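Local coordinates for sterol carrier protein 2 (Thermus thermophilus, PDB 2CX7) that probably binds and transfers sterols or other lipids, at residues L35-D40 and D79-W83; C13-N17 and G58-A63. All blocks are in the same frame, centred on the assembly; numbering follows the deposited sequence.

Contact 1. Residues L35-D40 and D79-W83; sequences LAVRPD and DLATW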
# COMPACT_ATOMS: atom_id res chain seq x y z
N LEU A 35 -1.28 2.27 3.55
CA LEU A 35 -2.39 1.74 2.78
C LEU A 35 -3.48 1.61 3.85
O LEU A 35 -3.44 0.70 4.70
CB LEU A 35 -2.03 0.38 2.19
CG LEU A 35 -0.73 0.37 1.37
CD1 LEU A 35 -0.55 -1.01 0.76
CD2 LEU A 35 -0.79 1.46 0.28
N ALA A 36 -4.43 2.53 3.82
CA ALA A 36 -5.48 2.59 4.83
C ALA A 36 -6.86 2.11 4.41
O ALA A 36 -7.34 2.42 3.31
CB ALA A 36 -5.57 4.02 5.35
N VAL A 37 -7.48 1.35 5.31
CA VAL A 37 -8.83 0.81 5.14
C VAL A 37 -9.75 1.64 6.02
O VAL A 37 -9.49 1.80 7.21
CB VAL A 37 -8.91 -0.68 5.61
CG1 VAL A 37 -10.35 -1.19 5.48
CG2 VAL A 37 -7.98 -1.55 4.78
N ARG A 38 -10.81 2.19 5.43
CA ARG A 38 -11.77 3.00 6.16
C ARG A 38 -12.51 2.13 7.18
O ARG A 38 -12.58 0.91 7.00
CB ARG A 38 -12.79 3.61 5.20
CG ARG A 38 -12.18 4.52 4.14
CD ARG A 38 -13.26 5.19 3.29
NE ARG A 38 -12.68 6.17 2.38
CZ ARG A 38 -12.68 6.07 1.06
NH1 ARG A 38 -13.25 5.03 0.46
NH2 ARG A 38 -12.10 7.01 0.34
N PRO A 39 -13.06 2.73 8.25
CA PRO A 39 -13.79 1.96 9.26
C PRO A 39 -14.83 1.06 8.61
O PRO A 39 -15.61 1.50 7.74
CB PRO A 39 -14.42 3.05 10.12
CG PRO A 39 -13.34 4.11 10.11
CD PRO A 39 -12.97 4.15 8.64
N ASP A 40 -14.85 -0.20 9.05
CA ASP A 40 -15.75 -1.21 8.51
C ASP A 40 -16.05 -2.22 9.63
O ASP A 40 -15.42 -3.27 9.70
CB ASP A 40 -15.05 -1.92 7.34
CG ASP A 40 -15.99 -2.82 6.54
OD1 ASP A 40 -17.09 -3.13 7.02
OD2 ASP A 40 -15.59 -3.22 5.42
N ASP A 79 -12.11 1.84 0.77
CA ASP A 79 -13.01 0.89 1.43
C ASP A 79 -12.32 -0.46 1.33
O ASP A 79 -11.60 -0.72 0.36
CB ASP A 79 -14.34 0.80 0.68
CG ASP A 79 -15.31 1.90 1.06
OD1 ASP A 79 -14.87 2.95 1.55
OD2 ASP A 79 -16.54 1.70 0.86
N LEU A 80 -12.54 -1.33 2.31
CA LEU A 80 -11.93 -2.66 2.29
C LEU A 80 -12.16 -3.37 0.96
O LEU A 80 -11.23 -3.94 0.38
CB LEU A 80 -12.49 -3.52 3.42
CG LEU A 80 -11.97 -4.96 3.44
CD1 LEU A 80 -10.45 -4.94 3.54
CD2 LEU A 80 -12.60 -5.74 4.58
N ALA A 81 -13.40 -3.33 0.47
CA ALA A 81 -13.74 -4.00 -0.78
C ALA A 81 -12.86 -3.57 -1.93
O ALA A 81 -12.46 -4.39 -2.76
CB ALA A 81 -15.20 -3.76 -1.12
N THR A 82 -12.56 -2.27 -1.98
CA THR A 82 -11.70 -1.73 -3.02
C THR A 82 -10.30 -2.30 -2.88
O THR A 82 -9.71 -2.76 -3.87
CB THR A 82 -11.64 -0.20 -2.94
OG1 THR A 82 -12.97 0.32 -3.06
CG2 THR A 82 -10.78 0.37 -4.06
N TRP A 83 -9.76 -2.28 -1.67
CA TRP A 83 -8.42 -2.83 -1.45
C TRP A 83 -8.38 -4.31 -1.82
O TRP A 83 -7.39 -4.78 -2.37
CB TRP A 83 -7.97 -2.64 -0.00
CG TRP A 83 -7.36 -1.29 0.28
CD1 TRP A 83 -7.77 -0.38 1.22
CD2 TRP A 83 -6.23 -0.70 -0.38
NE1 TRP A 83 -6.97 0.74 1.18
CE2 TRP A 83 -6.02 0.56 0.21
CE3 TRP A 83 -5.38 -1.12 -1.41
CZ2 TRP A 83 -4.99 1.41 -0.21
CZ3 TRP A 83 -4.36 -0.27 -1.83
CH2 TRP A 83 -4.17 0.98 -1.22
O HOH W 1 -13.67 -0.08 4.58
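W83 reaches from the helix that starts at L80 to the end of strand 32-37, and its indole meets three consecutive residues there. Its CB points at the strand, and chi1 of -84° puts CG anti to the carbonyl carbon, from where the indole reaches the strand with NE1 at the A36 carbonyl. Going outward, CD1 lies 3.8 Å from V37 CG2. Next comes NE1, which donates to A36 O at 2.7 Å with an N-H...O angle of 155°. The oxygen sits in the ring plane, yet NE1 stands 61° out of the plane of the A36 carbonyl, so the bond is short without following a lone pair. On the six-membered ring, L35 CB lies over one face near CZ2, 3.9 Å above the plane and offset toward the rim, and CH2 meets L35 CD2 at 3.7 Å. Beyond the indole, V37 CG1 packs on L80 CB. A water bridges R38 O and L80 N. At the outer end R38 NH1 forms a salt bridge with D79 OD1 at 2.9 Å; OD1 lies in the guanidinium plane but is met from above the carboxylate plane, and E77 and E103 hold the other guanidinium nitrogens. The contact thus joins the end of strand 32-37 to helix 80-86, which follows the parallel neighbour strand 74-78, while F4 meets the W83 ring edge-to-face.

Contact 2. Residues C13-N17 and G58-A63; sequences CRKLN and GACRGA
A disulfide cross-link between the C-terminal part of helix 6-17 and the start of the outer strand 59-67 defines this contact. C13 SG and C60 SG are 2.0 Å apart, and the torsion about the S-S bond is -102°. Both sulfurs stand anti to their own backbone N, which directs them at each other across axes that approach to 7.0 Å. Apolar contacts flank the bridge: C13 CB touches A63 CB at 3.7 Å, and L16 CB lies more loosely beside C60 CB.

One turn further along the helix, N17 reads the backbone of C60 with both ends of its amide. OD1 accepts from C60 N at 2.8 Å in a nearly straight bond (173°), the donor tilted from the plane of the N17 carbonyl. ND2 returns a bond of 2.8 Å to C60 O, in the carbonyl plane and on a lone pair, with that oxygen also in the amide plane of N17. Two bonds to one residue fix the rotation of the amide, and they satisfy both polar backbone atoms of C60. A water links L16 O and G58 O, 2.8 Å from each. L16 also meets L122 and V125 of helix 116-127 and L55 of strand 49-56. Together these contacts make a covalently locked helix-on-sheet packing, roughly antiparallel (150°), in which a helix packs on one face of the mixed sheet at its outermost strand in the alpha/beta SCP-2 fold.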
# COMPACT_ATOMS: atom_id res chain seq x y z
N CYS A 13 6.59 -6.87 3.51
CA CYS A 13 7.88 -6.17 3.55
C CYS A 13 8.95 -7.11 3.03
O CYS A 13 9.78 -6.73 2.22
CB CYS A 13 8.19 -5.73 4.98
SG CYS A 13 9.53 -4.50 5.24
N ARG A 14 8.93 -8.36 3.49
CA ARG A 14 9.90 -9.35 3.05
C ARG A 14 9.80 -9.59 1.55
O ARG A 14 10.82 -9.63 0.86
CB ARG A 14 9.69 -10.67 3.80
CG ARG A 14 10.70 -11.73 3.43
CD ARG A 14 10.48 -13.02 4.21
NE ARG A 14 11.53 -13.99 3.93
CZ ARG A 14 11.49 -15.27 4.31
NH1 ARG A 14 10.45 -15.73 5.00
NH2 ARG A 14 12.49 -16.08 3.99
N LYS A 15 8.58 -9.74 1.04
CA LYS A 15 8.38 -9.97 -0.39
C LYS A 15 8.90 -8.81 -1.22
O LYS A 15 9.45 -9.01 -2.31
CB LYS A 15 6.90 -10.19 -0.69
CG LYS A 15 6.45 -11.64 -0.59
CD LYS A 15 7.07 -12.49 -1.70
CE LYS A 15 6.44 -13.88 -1.71
NZ LYS A 15 6.93 -14.73 -2.84
N LEU A 16 8.73 -7.59 -0.72
CA LEU A 16 9.22 -6.41 -1.43
C LEU A 16 10.74 -6.42 -1.46
O LEU A 16 11.34 -6.04 -2.45
CB LEU A 16 8.72 -5.13 -0.75
CG LEU A 16 7.24 -4.79 -0.95
CD1 LEU A 16 6.88 -3.61 -0.06
CD2 LEU A 16 6.97 -4.44 -2.43
N ASN A 17 11.37 -6.84 -0.37
CA ASN A 17 12.82 -6.88 -0.35
C ASN A 17 13.36 -7.97 -1.26
O ASN A 17 14.50 -7.91 -1.68
CB ASN A 17 13.34 -7.07 1.09
CG ASN A 17 13.30 -5.78 1.90
OD1 ASN A 17 13.69 -4.72 1.41
ND2 ASN A 17 12.84 -5.86 3.13
N GLY A 58 14.21 1.34 -2.95
CA GLY A 58 14.03 -0.00 -3.45
C GLY A 58 13.84 -1.07 -2.39
O GLY A 58 13.47 -2.20 -2.71
N ALA A 59 14.09 -0.72 -1.14
CA ALA A 59 13.94 -1.66 -0.04
C ALA A 59 12.78 -1.31 0.87
O ALA A 59 12.25 -0.19 0.85
CB ALA A 59 15.23 -1.70 0.78
N CYS A 60 12.37 -2.29 1.67
CA CYS A 60 11.34 -2.07 2.66
C CYS A 60 12.11 -2.21 3.97
O CYS A 60 12.56 -3.30 4.33
CB CYS A 60 10.22 -3.13 2.59
SG CYS A 60 9.09 -2.93 4.00
N ARG A 61 12.29 -1.09 4.67
CA ARG A 61 13.03 -1.07 5.92
C ARG A 61 12.19 -1.52 7.10
O ARG A 61 12.71 -1.75 8.19
CB ARG A 61 13.56 0.33 6.19
CG ARG A 61 14.50 0.84 5.12
CD ARG A 61 15.12 2.18 5.49
NE ARG A 61 14.12 3.21 5.80
CZ ARG A 61 14.42 4.49 5.99
NH1 ARG A 61 15.68 4.90 5.91
NH2 ARG A 61 13.46 5.36 6.29
N GLY A 62 10.89 -1.66 6.88
CA GLY A 62 10.00 -2.10 7.94
C GLY A 62 8.55 -1.87 7.57
O GLY A 62 8.23 -1.01 6.76
N ALA A 63 7.68 -2.67 8.16
CA ALA A 63 6.25 -2.56 7.90
C ALA A 63 5.51 -2.80 9.21
O ALA A 63 6.10 -3.28 10.17
CB ALA A 63 5.83 -3.58 6.86
O HOH W 2 13.84 -4.93 -2.88

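Both contacts set a helix against the same five-stranded sheet, on opposite sides of the chain's centre, with centres about 22 Å apart and nearest atoms about 8 Å apart. Contact 1 lies at the end of the central strand 32-37, contact 2 at the outermost strand 59-67, and strand 49-56 separates the two. Each is partly buried, with three buried residues among those touching. Both bond a side chain to strand main chain, singly in contact 1, through an indole also packed on aliphatic groups, and doubly in contact 2, through an asparagine. Contact 1 adds an outer salt bridge, contact 2 a covalent S-S bond. Their segments alternate along the sequence; contact 1 involves helix 80-86 and contact 2 helix 6-17.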